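Side-chain contacts in exosome complex component Rrp42 (PDB 2WNR), which probably serves as a non-catalytic subunit of the RNA-degrading exosome and helps to structure the active site of its partner Rrp41: residues Ser104-Arg109 / Thr218-Ile223; Thr197-Lys200 / Ile205-Asp208; Asp27-His32 / Leu211-Ile216; Gly79-Asn84 / Cys114-Arg119; Ser50-Val53 / Thr58-Ile61. One frame throughout, in Å; residues are numbered along the deposited sequence.

The five contacts draw on segments between residues 27 and 223. Interactions 2 and 3 are neighbours, with centres about 8 Å apart, and Leu-207 of one bonds to Leu-31 of the other. Interaction 1 lies about 12 Å from interaction 2, centre to centre, and shares its sheet through strands 193-201 and 219-226. Interactions 1 and 4 both use helix 102-117. Interactions 4 and 5 reach the large mixed sheet, with centres about 18 Å apart. Interactions 5 and 4 close before interaction 2 opens. Interactions 1 and 3 tie segments 104-109 and 27-32 to the region after residue 210, crossing along the chain. Together they link both sheets, helix 102-117 and the loop before strand 37-41.

Interaction 1 (Ser104-Arg109 / Thr218-Ile223); sequences SVELSR and TARISI
Glu-106 on helix 102-117 and Arg-220 on strand 219-226 reach out from opposite directions and meet as a salt bridge. The bond that carries it runs from Arg-220 NH2 to Glu-106 OE2, 2.9 Å long. Glu-106 CG is anti to the backbone N (chi1 -176°) and the chain stays extended, which carries the carboxylate well off the helix. OE2 lies in the guanidinium plane, but NH2 meets OE2 from above the carboxylate plane, 39° out of it. The two planes are 56° apart, so this is not a flat two-pronged pair.

Further bonds, some of them weak, add to the grip. Glu-106 OE1 takes a weak bond from Arg-220 NH2 at 3.2 Å and another from Arg-220 NH1 at 3.4 Å. A water donates to Glu-106 OE2 at 2.6 Å and accepts weakly from Arg-220 NH1. Gln-235 NE2 also bonds to OE2, so this oxygen has several donors. Phe-151 of helix 150-164 packs against both side chains.

The contact pins a helix of the first part of the chain to the four-stranded antiparallel sheet of the second. It belongs to the helix-and-sheet core of the RNase PH fold.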
# COMPACT_ATOMS: atom_id res chain seq x y z
N SER A 104 3.94 -14.13 -10.54
CA SER A 104 5.08 -14.17 -9.63
C SER A 104 4.76 -15.00 -8.40
O SER A 104 5.51 -15.89 -8.02
CB SER A 104 5.45 -12.77 -9.20
OG SER A 104 6.68 -12.78 -8.50
N VAL A 105 3.62 -14.68 -7.78
CA VAL A 105 3.12 -15.38 -6.61
C VAL A 105 3.03 -16.89 -6.82
O VAL A 105 3.44 -17.68 -5.95
CB VAL A 105 1.74 -14.83 -6.20
CG1 VAL A 105 1.06 -15.73 -5.17
CG2 VAL A 105 1.88 -13.39 -5.65
N GLU A 106 2.53 -17.30 -7.98
CA GLU A 106 2.43 -18.73 -8.27
C GLU A 106 3.80 -19.37 -8.33
O GLU A 106 4.08 -20.34 -7.61
CB GLU A 106 1.68 -18.99 -9.56
CG GLU A 106 1.52 -20.49 -9.79
CD GLU A 106 1.13 -20.82 -11.20
OE1 GLU A 106 1.42 -20.02 -12.10
OE2 GLU A 106 0.53 -21.90 -11.40
N LEU A 107 4.65 -18.82 -9.20
CA LEU A 107 6.04 -19.27 -9.32
C LEU A 107 6.68 -19.41 -7.95
O LEU A 107 7.24 -20.44 -7.63
CB LEU A 107 6.85 -18.29 -10.18
CG LEU A 107 8.32 -18.60 -10.56
CD1 LEU A 107 9.30 -18.03 -9.58
CD2 LEU A 107 8.58 -20.10 -10.74
N SER A 108 6.57 -18.35 -7.15
CA SER A 108 7.13 -18.28 -5.81
C SER A 108 6.62 -19.39 -4.89
O SER A 108 7.41 -20.12 -4.29
CB SER A 108 6.81 -16.91 -5.22
OG SER A 108 7.80 -16.54 -4.30
N ARG A 109 5.30 -19.53 -4.79
CA ARG A 109 4.70 -20.56 -3.93
C ARG A 109 5.00 -21.99 -4.37
O ARG A 109 5.13 -22.89 -3.54
CB ARG A 109 3.20 -20.37 -3.87
CG ARG A 109 2.80 -19.15 -3.09
CD ARG A 109 1.32 -18.94 -3.13
NE ARG A 109 0.58 -20.04 -2.52
CZ ARG A 109 0.42 -20.22 -1.22
NH1 ARG A 109 0.97 -19.37 -0.37
NH2 ARG A 109 -0.29 -21.24 -0.77
N THR A 218 -1.63 -25.79 -24.37
CA THR A 218 -2.99 -25.94 -23.87
C THR A 218 -2.96 -25.81 -22.34
O THR A 218 -3.76 -25.08 -21.73
CB THR A 218 -3.58 -27.30 -24.30
OG1 THR A 218 -3.75 -27.32 -25.72
CG2 THR A 218 -4.93 -27.59 -23.62
N ALA A 219 -2.00 -26.51 -21.73
CA ALA A 219 -1.82 -26.53 -20.30
C ALA A 219 -0.40 -26.97 -20.00
O ALA A 219 0.33 -27.42 -20.89
CB ALA A 219 -2.79 -27.47 -19.68
N ARG A 220 -0.01 -26.84 -18.74
CA ARG A 220 1.32 -27.23 -18.29
C ARG A 220 1.19 -27.96 -16.98
O ARG A 220 0.21 -27.78 -16.27
CB ARG A 220 2.20 -26.00 -18.10
CG ARG A 220 1.67 -25.04 -17.02
CD ARG A 220 2.72 -24.11 -16.47
NE ARG A 220 2.10 -22.85 -16.24
CZ ARG A 220 1.71 -22.23 -15.13
NH1 ARG A 220 1.12 -21.08 -15.35
NH2 ARG A 220 1.86 -22.66 -13.88
N ILE A 221 2.19 -28.76 -16.64
CA ILE A 221 2.25 -29.41 -15.32
C ILE A 221 3.69 -29.47 -14.79
O ILE A 221 4.60 -29.92 -15.47
CB ILE A 221 1.55 -30.80 -15.31
CG1 ILE A 221 1.63 -31.43 -13.91
CG2 ILE A 221 2.14 -31.72 -16.37
CD1 ILE A 221 0.64 -32.55 -13.66
N SER A 222 3.88 -28.98 -13.57
CA SER A 222 5.18 -29.02 -12.92
C SER A 222 5.17 -30.08 -11.84
O SER A 222 4.24 -30.13 -11.02
CB SER A 222 5.51 -27.67 -12.29
OG SER A 222 5.47 -26.65 -13.27
N ILE A 223 6.20 -30.93 -11.84
CA ILE A 223 6.30 -31.98 -10.85
C ILE A 223 7.63 -31.92 -10.09
O ILE A 223 8.70 -31.96 -10.69
CB ILE A 223 6.07 -33.37 -11.47
CG1 ILE A 223 4.71 -33.40 -12.17
CG2 ILE A 223 6.14 -34.47 -10.41
CD1 ILE A 223 4.55 -34.54 -13.13
O HOH W 1 -1.30 -21.05 -13.00

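Interaction 2 (Thr197-Lys200 / Ile205-Asp208); sequences TFAK and IVLD
Phe-198 and Leu-207 are turned towards each other by their first torsions. In Phe-198, CG is anti to the carbonyl carbon and beside the backbone N (chi1 -58°). In Leu-207, CG is anti to the backbone N (chi1 171°). The result is a CH-pi contact. Leu-207 CD1 sits over one face of the Phe-198 ring, 4.0 Å from the ring centroid and 21° off the ring normal. It is offset toward the rim, and its nearest ring atom is Phe-198 CE1 at 3.7 Å. Ile-205 CD1 adds a looser apolar contact, 4.1 Å from Phe-198 CD1.

These side chains share one face of a beta hairpin made by strands 193-201 and 204-207. The second of these is an outermost strand of the four-stranded antiparallel sheet within this chain. Phe-198 with Leu-207 and Lys-200 with Ile-205 are non-hydrogen-bonded pairs. Ala-199 with Val-206 is the hydrogen-bonded pair between them, its side chains on the other face. Ala-199 N bonds to Val-206 O at 2.7 Å, and Val-206 N returns to Ala-199 O at 2.8 Å. Past the end of the second strand, Asp-208 N still bonds to Thr-197 O at 2.8 Å. Helix 244-268 covers the Phe-198 face, with Ala-250 against both Phe-198 and Ile-205. Lys-200 NZ forms a salt bridge with Asp-246. The carboxylate of Asp-208 is held by Arg-35 and Asn-149, and Thr-197 OG1 bonds to Asp-152.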
# COMPACT_ATOMS: atom_id res chain seq x y z
N THR A 197 8.94 -29.41 -15.53
CA THR A 197 7.72 -28.80 -16.05
C THR A 197 7.48 -29.28 -17.47
O THR A 197 8.39 -29.26 -18.30
CB THR A 197 7.78 -27.26 -16.03
OG1 THR A 197 7.89 -26.81 -14.68
CG2 THR A 197 6.53 -26.66 -16.63
N PHE A 198 6.25 -29.72 -17.73
CA PHE A 198 5.84 -30.21 -19.04
C PHE A 198 4.76 -29.32 -19.62
O PHE A 198 3.97 -28.74 -18.89
CB PHE A 198 5.27 -31.63 -18.92
CG PHE A 198 6.23 -32.61 -18.33
CD1 PHE A 198 6.94 -33.47 -19.14
CD2 PHE A 198 6.41 -32.69 -16.95
CE1 PHE A 198 7.84 -34.38 -18.59
CE2 PHE A 198 7.30 -33.60 -16.39
CZ PHE A 198 8.01 -34.45 -17.21
N ALA A 199 4.72 -29.22 -20.94
CA ALA A 199 3.69 -28.45 -21.62
C ALA A 199 2.88 -29.34 -22.55
O ALA A 199 3.45 -30.05 -23.38
CB ALA A 199 4.31 -27.30 -22.38
N LYS A 200 1.56 -29.31 -22.40
CA LYS A 200 0.67 -30.01 -23.33
C LYS A 200 0.48 -29.20 -24.61
O LYS A 200 -0.11 -28.12 -24.60
CB LYS A 200 -0.69 -30.29 -22.68
CG LYS A 200 -1.74 -30.94 -23.60
CD LYS A 200 -1.59 -32.45 -23.68
CE LYS A 200 -2.67 -33.06 -24.55
NZ LYS A 200 -4.03 -33.04 -23.95
N ILE A 205 2.83 -34.30 -24.42
CA ILE A 205 3.46 -33.49 -23.38
C ILE A 205 4.95 -33.32 -23.68
O ILE A 205 5.65 -34.29 -24.01
CB ILE A 205 3.22 -34.02 -21.94
CG1 ILE A 205 3.53 -35.51 -21.83
CG2 ILE A 205 1.77 -33.73 -21.50
CD1 ILE A 205 3.89 -35.95 -20.43
N VAL A 206 5.42 -32.08 -23.61
CA VAL A 206 6.83 -31.81 -23.88
C VAL A 206 7.50 -31.26 -22.65
O VAL A 206 6.94 -30.41 -21.96
CB VAL A 206 7.12 -30.91 -25.14
CG1 VAL A 206 6.16 -31.12 -26.28
CG2 VAL A 206 7.38 -29.46 -24.79
N LEU A 207 8.71 -31.75 -22.38
CA LEU A 207 9.45 -31.37 -21.19
C LEU A 207 10.23 -30.08 -21.44
O LEU A 207 10.85 -29.93 -22.49
CB LEU A 207 10.39 -32.50 -20.75
CG LEU A 207 11.42 -32.29 -19.64
CD1 LEU A 207 10.77 -32.06 -18.29
CD2 LEU A 207 12.36 -33.49 -19.58
N ASP A 208 10.17 -29.17 -20.47
CA ASP A 208 10.95 -27.93 -20.46
C ASP A 208 10.62 -27.06 -21.69
O ASP A 208 11.37 -27.05 -22.68
CB ASP A 208 12.44 -28.26 -20.33
CG ASP A 208 13.32 -27.04 -20.44
OD1 ASP A 208 12.95 -26.00 -19.86
OD2 ASP A 208 14.38 -27.12 -21.10

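Interaction 3 (Asp27-His32 / Leu211-Ile216); sequences DGRSLH and LEEEDI
Arg-29 of the loop 27-32 and Glu-213 of the short helix 211-214 cross obliquely. With Asp-27 they form a salt-bridge network. The cross-link itself is long, 3.8 Å from Arg-29 NH1 to Glu-213 OE1. The oxygen lies well out of the guanidinium plane and no N-H points at it, so the pair is held by charge alone. The two flat groups are 46° apart.

Glu-213 CG is anti to the carbonyl carbon (chi1 -71°), and its extended chain carries the carboxylate away from the helix toward the loop. The stronger partners of that carboxylate are close by: Glu-213 OE1 bonds to Ser-210 N, just before the helix, and makes a salt bridge with Arg-25 NH1. Arg-25 and Arg-29 thus gather round one carboxylate, which probably helps to offset their charges.

The next layer fixes Arg-29. Its chain is extended from CG to NE, and its NH2 bonds to the backbone oxygens of Glu-33 and Asp-208. A leucine at this position would probably leave Asp-27 without its charged mate, cost the backbone oxygens of Glu-33 and Asp-208 the bonds from NH2, and leave Glu-213 with one positive neighbour fewer. The network joins the segment before strand 37-41 to the turn and short helix that follow strand 204-207. Asp-27 OD1 and Glu-213 OE2 are 4.9 Å apart, and the arginine charge nearby is likely to ease their repulsion. Within the loop, Arg-29 NE bonds to the syn lone pair of Asp-27 OD2 at 2.7 Å, with that oxygen 18° out of the guanidinium plane.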
# COMPACT_ATOMS: atom_id res chain seq x y z
N ASP A 27 13.41 -25.95 -32.00
CA ASP A 27 14.86 -25.95 -31.79
C ASP A 27 15.48 -27.35 -31.95
O ASP A 27 16.67 -27.54 -31.69
CB ASP A 27 15.21 -25.33 -30.43
CG ASP A 27 14.77 -26.19 -29.26
OD1 ASP A 27 13.72 -26.87 -29.37
OD2 ASP A 27 15.47 -26.16 -28.23
N GLY A 28 14.65 -28.31 -32.37
CA GLY A 28 15.11 -29.64 -32.76
C GLY A 28 15.52 -30.60 -31.66
O GLY A 28 16.43 -31.41 -31.86
N ARG A 29 14.87 -30.54 -30.50
CA ARG A 29 15.15 -31.50 -29.43
C ARG A 29 14.08 -32.57 -29.30
O ARG A 29 13.00 -32.46 -29.90
CB ARG A 29 15.40 -30.81 -28.08
CG ARG A 29 14.61 -29.55 -27.87
CD ARG A 29 15.00 -28.86 -26.58
NE ARG A 29 14.20 -27.65 -26.40
CZ ARG A 29 13.43 -27.39 -25.36
NH1 ARG A 29 12.76 -26.25 -25.32
NH2 ARG A 29 13.35 -28.24 -24.33
N SER A 30 14.40 -33.61 -28.54
CA SER A 30 13.45 -34.67 -28.22
C SER A 30 12.27 -34.07 -27.47
O SER A 30 12.36 -32.94 -26.96
CB SER A 30 14.13 -35.75 -27.37
OG SER A 30 13.19 -36.65 -26.80
N LEU A 31 11.17 -34.81 -27.42
CA LEU A 31 10.00 -34.37 -26.68
C LEU A 31 10.25 -34.26 -25.18
O LEU A 31 9.69 -33.39 -24.53
CB LEU A 31 8.81 -35.28 -26.95
CG LEU A 31 7.96 -35.01 -28.20
CD1 LEU A 31 6.58 -35.62 -28.00
CD2 LEU A 31 7.85 -33.53 -28.53
N HIS A 32 11.09 -35.13 -24.64
CA HIS A 32 11.40 -35.11 -23.20
C HIS A 32 12.86 -34.73 -22.94
O HIS A 32 13.56 -35.39 -22.17
CB HIS A 32 11.06 -36.45 -22.54
CG HIS A 32 9.77 -37.07 -23.01
ND1 HIS A 32 9.68 -38.39 -23.38
CD2 HIS A 32 8.53 -36.54 -23.16
CE1 HIS A 32 8.44 -38.66 -23.74
NE2 HIS A 32 7.72 -37.55 -23.62
N LEU A 211 9.88 -20.32 -24.78
CA LEU A 211 8.94 -19.20 -24.83
C LEU A 211 7.92 -19.42 -25.94
O LEU A 211 6.73 -19.22 -25.74
CB LEU A 211 9.68 -17.88 -25.04
CG LEU A 211 8.84 -16.61 -24.86
CD1 LEU A 211 8.66 -16.28 -23.38
CD2 LEU A 211 9.47 -15.44 -25.59
N GLU A 212 8.41 -19.85 -27.10
CA GLU A 212 7.56 -20.10 -28.26
C GLU A 212 6.48 -21.13 -27.93
O GLU A 212 5.33 -21.00 -28.37
CB GLU A 212 8.42 -20.56 -29.45
CG GLU A 212 9.28 -19.47 -30.10
CD GLU A 212 10.41 -18.94 -29.21
OE1 GLU A 212 10.83 -19.65 -28.25
OE2 GLU A 212 10.89 -17.81 -29.47
N GLU A 213 6.86 -22.14 -27.15
CA GLU A 213 5.96 -23.23 -26.76
C GLU A 213 4.99 -22.81 -25.66
O GLU A 213 3.81 -23.18 -25.70
CB GLU A 213 6.76 -24.47 -26.35
CG GLU A 213 7.43 -25.16 -27.54
CD GLU A 213 8.57 -26.07 -27.15
OE1 GLU A 213 9.04 -26.02 -25.99
OE2 GLU A 213 9.02 -26.84 -28.03
N GLU A 214 5.47 -22.03 -24.69
CA GLU A 214 4.62 -21.50 -23.62
C GLU A 214 3.51 -20.57 -24.14
O GLU A 214 2.44 -20.49 -23.54
CB GLU A 214 5.45 -20.79 -22.55
CG GLU A 214 6.24 -21.74 -21.67
CD GLU A 214 6.54 -21.16 -20.30
OE1 GLU A 214 7.35 -20.22 -20.21
OE2 GLU A 214 5.98 -21.66 -19.30
N ASP A 215 3.76 -19.90 -25.25
CA ASP A 215 2.76 -19.03 -25.87
C ASP A 215 1.53 -19.79 -26.36
O ASP A 215 0.44 -19.22 -26.41
CB ASP A 215 3.38 -18.30 -27.07
CG ASP A 215 3.77 -16.87 -26.76
OD1 ASP A 215 4.21 -16.61 -25.61
OD2 ASP A 215 3.65 -16.02 -27.67
N ILE A 216 1.71 -21.06 -26.71
CA ILE A 216 0.68 -21.80 -27.44
C ILE A 216 0.18 -23.07 -26.75
O ILE A 216 -0.75 -23.71 -27.26
CB ILE A 216 1.16 -22.18 -28.85
CG1 ILE A 216 2.31 -23.19 -28.76
CG2 ILE A 216 1.53 -20.93 -29.65
CD1 ILE A 216 2.20 -24.30 -29.75

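Interaction 4 (Gly79-Asn84 / Cys114-Arg119); sequences GVILTN and CIRESR
Helix 102-117 lies against strand 80-87 of the large mixed sheet, and its last turn touches the strand at Ile-81. Two helix residues, Ile-115 and Arg-116, make the contact. The apolar part is between branched side chains that cross at about a right angle. Ile-81 CD1 meets Ile-115 CG2 at 3.9 Å. Ile-81 CG1 is anti to the carbonyl carbon (chi1 -71°), which sends CD1 out toward the helix.

The polar part comes from Arg-116, whose chain bends at chi3 and slides past Ile-81 in the opposite direction. Arg-116 NH2 donates to Ile-81 O at 3.0 Å. The oxygen lies in the guanidinium plane, at its edge. The nitrogen, however, stands above the carbonyl plane, 48° out of it, and is not on a lone pair. The same NH2 lies 3.8 Å from Ile-81 CB, so the guanidinium end also lies against the isoleucine side chain.

Asp-112, one turn back on the helix, positions this group. Its OD1 forms a salt bridge with Arg-116 NE, and its OD2 takes a hydrogen bond from Thr-83 OG1. The helix then closes in a Schellman motif, with Arg-119 at positive phi. Ile-81 also packs on Leu-139 of strand 133-145. Helix 102-117 lies in the connection between the parallel strands 80-87 and 133-145, which also includes strand 127-129. This helix-on-sheet packing is consistent with the beta-alpha-beta element of the RNase PH fold.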
# COMPACT_ATOMS: atom_id res chain seq x y z
N GLY A 79 12.71 -23.26 12.43
CA GLY A 79 13.28 -22.11 11.76
C GLY A 79 12.36 -21.75 10.60
O GLY A 79 11.49 -22.53 10.23
N VAL A 80 12.55 -20.57 10.03
CA VAL A 80 11.64 -20.07 9.02
C VAL A 80 12.27 -20.04 7.63
O VAL A 80 13.45 -19.70 7.48
CB VAL A 80 11.13 -18.67 9.42
CG1 VAL A 80 10.19 -18.11 8.35
CG2 VAL A 80 10.44 -18.72 10.78
N ILE A 81 11.48 -20.40 6.62
CA ILE A 81 11.84 -20.16 5.21
C ILE A 81 10.84 -19.17 4.61
O ILE A 81 9.64 -19.33 4.78
CB ILE A 81 11.84 -21.46 4.38
CG1 ILE A 81 13.04 -22.33 4.77
CG2 ILE A 81 11.91 -21.16 2.89
CD1 ILE A 81 13.10 -23.66 4.03
N LEU A 82 11.35 -18.16 3.91
CA LEU A 82 10.53 -17.16 3.24
C LEU A 82 10.94 -17.04 1.77
O LEU A 82 12.02 -16.54 1.47
CB LEU A 82 10.68 -15.81 3.95
CG LEU A 82 9.95 -15.66 5.27
CD1 LEU A 82 10.62 -14.62 6.13
CD2 LEU A 82 8.47 -15.33 5.07
N THR A 83 10.08 -17.49 0.87
CA THR A 83 10.38 -17.50 -0.56
C THR A 83 9.67 -16.35 -1.24
O THR A 83 8.47 -16.15 -1.07
CB THR A 83 9.98 -18.84 -1.22
OG1 THR A 83 10.64 -19.91 -0.55
CG2 THR A 83 10.38 -18.89 -2.71
N ASN A 84 10.43 -15.57 -2.00
CA ASN A 84 9.87 -14.48 -2.78
C ASN A 84 10.58 -14.34 -4.11
O ASN A 84 11.80 -14.55 -4.20
CB ASN A 84 9.89 -13.15 -2.01
CG ASN A 84 9.27 -12.00 -2.82
OD1 ASN A 84 8.05 -11.89 -2.92
ND2 ASN A 84 10.13 -11.15 -3.41
N CYS A 114 7.99 -27.01 -3.22
CA CYS A 114 9.02 -28.00 -3.54
C CYS A 114 10.12 -28.09 -2.47
O CYS A 114 10.43 -29.18 -1.99
CB CYS A 114 9.63 -27.65 -4.89
SG CYS A 114 10.52 -28.99 -5.63
N ILE A 115 10.70 -26.95 -2.10
CA ILE A 115 11.69 -26.90 -1.03
C ILE A 115 11.12 -27.34 0.32
O ILE A 115 11.75 -28.11 1.04
CB ILE A 115 12.38 -25.51 -0.93
CG1 ILE A 115 13.58 -25.44 -1.87
CG2 ILE A 115 12.86 -25.20 0.47
CD1 ILE A 115 13.23 -25.07 -3.28
N ARG A 116 9.92 -26.86 0.65
CA ARG A 116 9.31 -27.09 1.96
C ARG A 116 8.85 -28.54 2.16
O ARG A 116 9.18 -29.16 3.16
CB ARG A 116 8.16 -26.11 2.21
CG ARG A 116 7.55 -26.15 3.62
CD ARG A 116 6.48 -25.06 3.79
NE ARG A 116 6.99 -23.74 3.42
CZ ARG A 116 7.69 -22.94 4.23
NH1 ARG A 116 7.96 -23.30 5.49
NH2 ARG A 116 8.10 -21.76 3.77
N GLU A 117 8.10 -29.06 1.19
CA GLU A 117 7.47 -30.37 1.29
C GLU A 117 8.45 -31.55 1.16
O GLU A 117 8.20 -32.64 1.68
CB GLU A 117 6.33 -30.51 0.28
CG GLU A 117 5.19 -29.50 0.47
CD GLU A 117 4.60 -29.53 1.88
OE1 GLU A 117 4.08 -30.58 2.30
OE2 GLU A 117 4.64 -28.48 2.56
N SER A 118 9.55 -31.32 0.46
CA SER A 118 10.63 -32.29 0.37
C SER A 118 11.37 -32.40 1.71
O SER A 118 12.16 -33.33 1.92
CB SER A 118 11.60 -31.91 -0.74
OG SER A 118 12.31 -30.73 -0.41
N ARG A 119 11.11 -31.46 2.61
CA ARG A 119 11.77 -31.38 3.92
C ARG A 119 13.29 -31.37 3.73
O ARG A 119 14.04 -32.03 4.45
CB ARG A 119 11.29 -32.50 4.88
CG ARG A 119 9.76 -32.68 4.93
CD ARG A 119 9.23 -33.02 6.32
NE ARG A 119 9.87 -34.20 6.87
CZ ARG A 119 10.65 -34.29 7.96
NH1 ARG A 119 10.93 -33.26 8.75
NH2 ARG A 119 11.14 -35.49 8.24

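Interaction 5 (Ser50-Val53 / Thr58-Ile61); sequences SSRV and TQII
Arg-52 and Ile-61 lie side by side and point the same way, as a non-hydrogen-bonded pair of the antiparallel hairpin 49-55 and 58-69. Arg-52 CG is anti to the backbone N (chi1 -180°), which lays the start of its chain along the isoleucine. Arg-52 CG sits 3.8 Å from Ile-61 CG1. Beyond this the arginine bends at chi3, and its guanidinium turns past the amide of Gln-59. That amide comes at the guanidinium edge, with the two planes 65° apart. A serine in place of Arg-52 would probably uncover this side of Ile-61 and leave the Gln-59 amide without its flat neighbour.

On the opposite face of the sheet, Val-53 and Ile-60 form the hydrogen-bonded pair. Val-53 N bonds to Ile-60 O at 2.9 Å, and Ile-60 N answers to Val-53 O at 3.0 Å. Next to this pair the strands also meet through CA-H...O contacts, such as Ile-61 CA to Ser-51 O at 3.3 Å. Val-53 and Ile-60 pack on alanines of helix 150-164, while Arg-52 and Ile-61 touch an aromatic side chain of a neighbouring protein chain.

The two faces therefore differ in chemistry. The Val-53 face is apolar and suits the core of the subunit. The Arg-52 face combines a charged end with aliphatic carbon, which is consistent with its place at a contact between subunits.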
# COMPACT_ATOMS: atom_id res chain seq x y z
N SER A 50 24.31 -18.06 -2.77
CA SER A 50 23.80 -17.49 -4.01
C SER A 50 24.04 -18.41 -5.19
O SER A 50 24.94 -19.24 -5.15
CB SER A 50 24.43 -16.12 -4.28
OG SER A 50 25.85 -16.20 -4.35
N SER A 51 23.25 -18.24 -6.25
CA SER A 51 23.40 -19.03 -7.47
C SER A 51 22.89 -18.29 -8.70
O SER A 51 22.03 -17.43 -8.60
CB SER A 51 22.68 -20.38 -7.35
OG SER A 51 21.27 -20.22 -7.39
N ARG A 52 23.43 -18.64 -9.86
CA ARG A 52 22.96 -18.13 -11.14
C ARG A 52 22.70 -19.33 -12.04
O ARG A 52 23.63 -20.08 -12.37
CB ARG A 52 23.99 -17.17 -11.75
CG ARG A 52 23.58 -16.57 -13.09
CD ARG A 52 24.79 -16.07 -13.88
NE ARG A 52 24.84 -14.61 -14.00
CZ ARG A 52 25.79 -13.83 -13.49
NH1 ARG A 52 26.81 -14.35 -12.81
NH2 ARG A 52 25.73 -12.51 -13.67
N VAL A 53 21.44 -19.53 -12.41
CA VAL A 53 21.07 -20.64 -13.30
C VAL A 53 20.60 -20.13 -14.66
O VAL A 53 19.80 -19.19 -14.76
CB VAL A 53 20.00 -21.56 -12.67
CG1 VAL A 53 19.42 -22.53 -13.71
CG2 VAL A 53 20.60 -22.35 -11.54
N THR A 58 16.67 -18.59 -20.31
CA THR A 58 15.99 -18.24 -19.08
C THR A 58 17.03 -18.19 -17.97
O THR A 58 17.72 -19.17 -17.70
CB THR A 58 14.85 -19.25 -18.74
OG1 THR A 58 13.82 -19.14 -19.72
CG2 THR A 58 14.25 -18.96 -17.40
N GLN A 59 17.13 -17.03 -17.34
CA GLN A 59 18.17 -16.80 -16.36
C GLN A 59 17.60 -16.32 -15.03
O GLN A 59 16.83 -15.37 -14.99
CB GLN A 59 19.19 -15.80 -16.90
CG GLN A 59 20.40 -15.61 -16.02
CD GLN A 59 21.47 -14.80 -16.69
OE1 GLN A 59 21.51 -14.68 -17.92
NE2 GLN A 59 22.37 -14.23 -15.89
N ILE A 60 18.00 -16.98 -13.95
CA ILE A 60 17.53 -16.64 -12.62
C ILE A 60 18.72 -16.58 -11.67
O ILE A 60 19.56 -17.47 -11.66
CB ILE A 60 16.49 -17.68 -12.09
CG1 ILE A 60 15.19 -17.60 -12.89
CG2 ILE A 60 16.19 -17.48 -10.60
CD1 ILE A 60 14.17 -18.62 -12.47
N ILE A 61 18.78 -15.52 -10.88
CA ILE A 61 19.73 -15.43 -9.78
C ILE A 61 19.00 -15.55 -8.45
O ILE A 61 17.99 -14.89 -8.22
CB ILE A 61 20.51 -14.13 -9.84
CG1 ILE A 61 21.41 -14.12 -11.08
CG2 ILE A 61 21.32 -13.93 -8.56
CD1 ILE A 61 21.88 -12.77 -11.47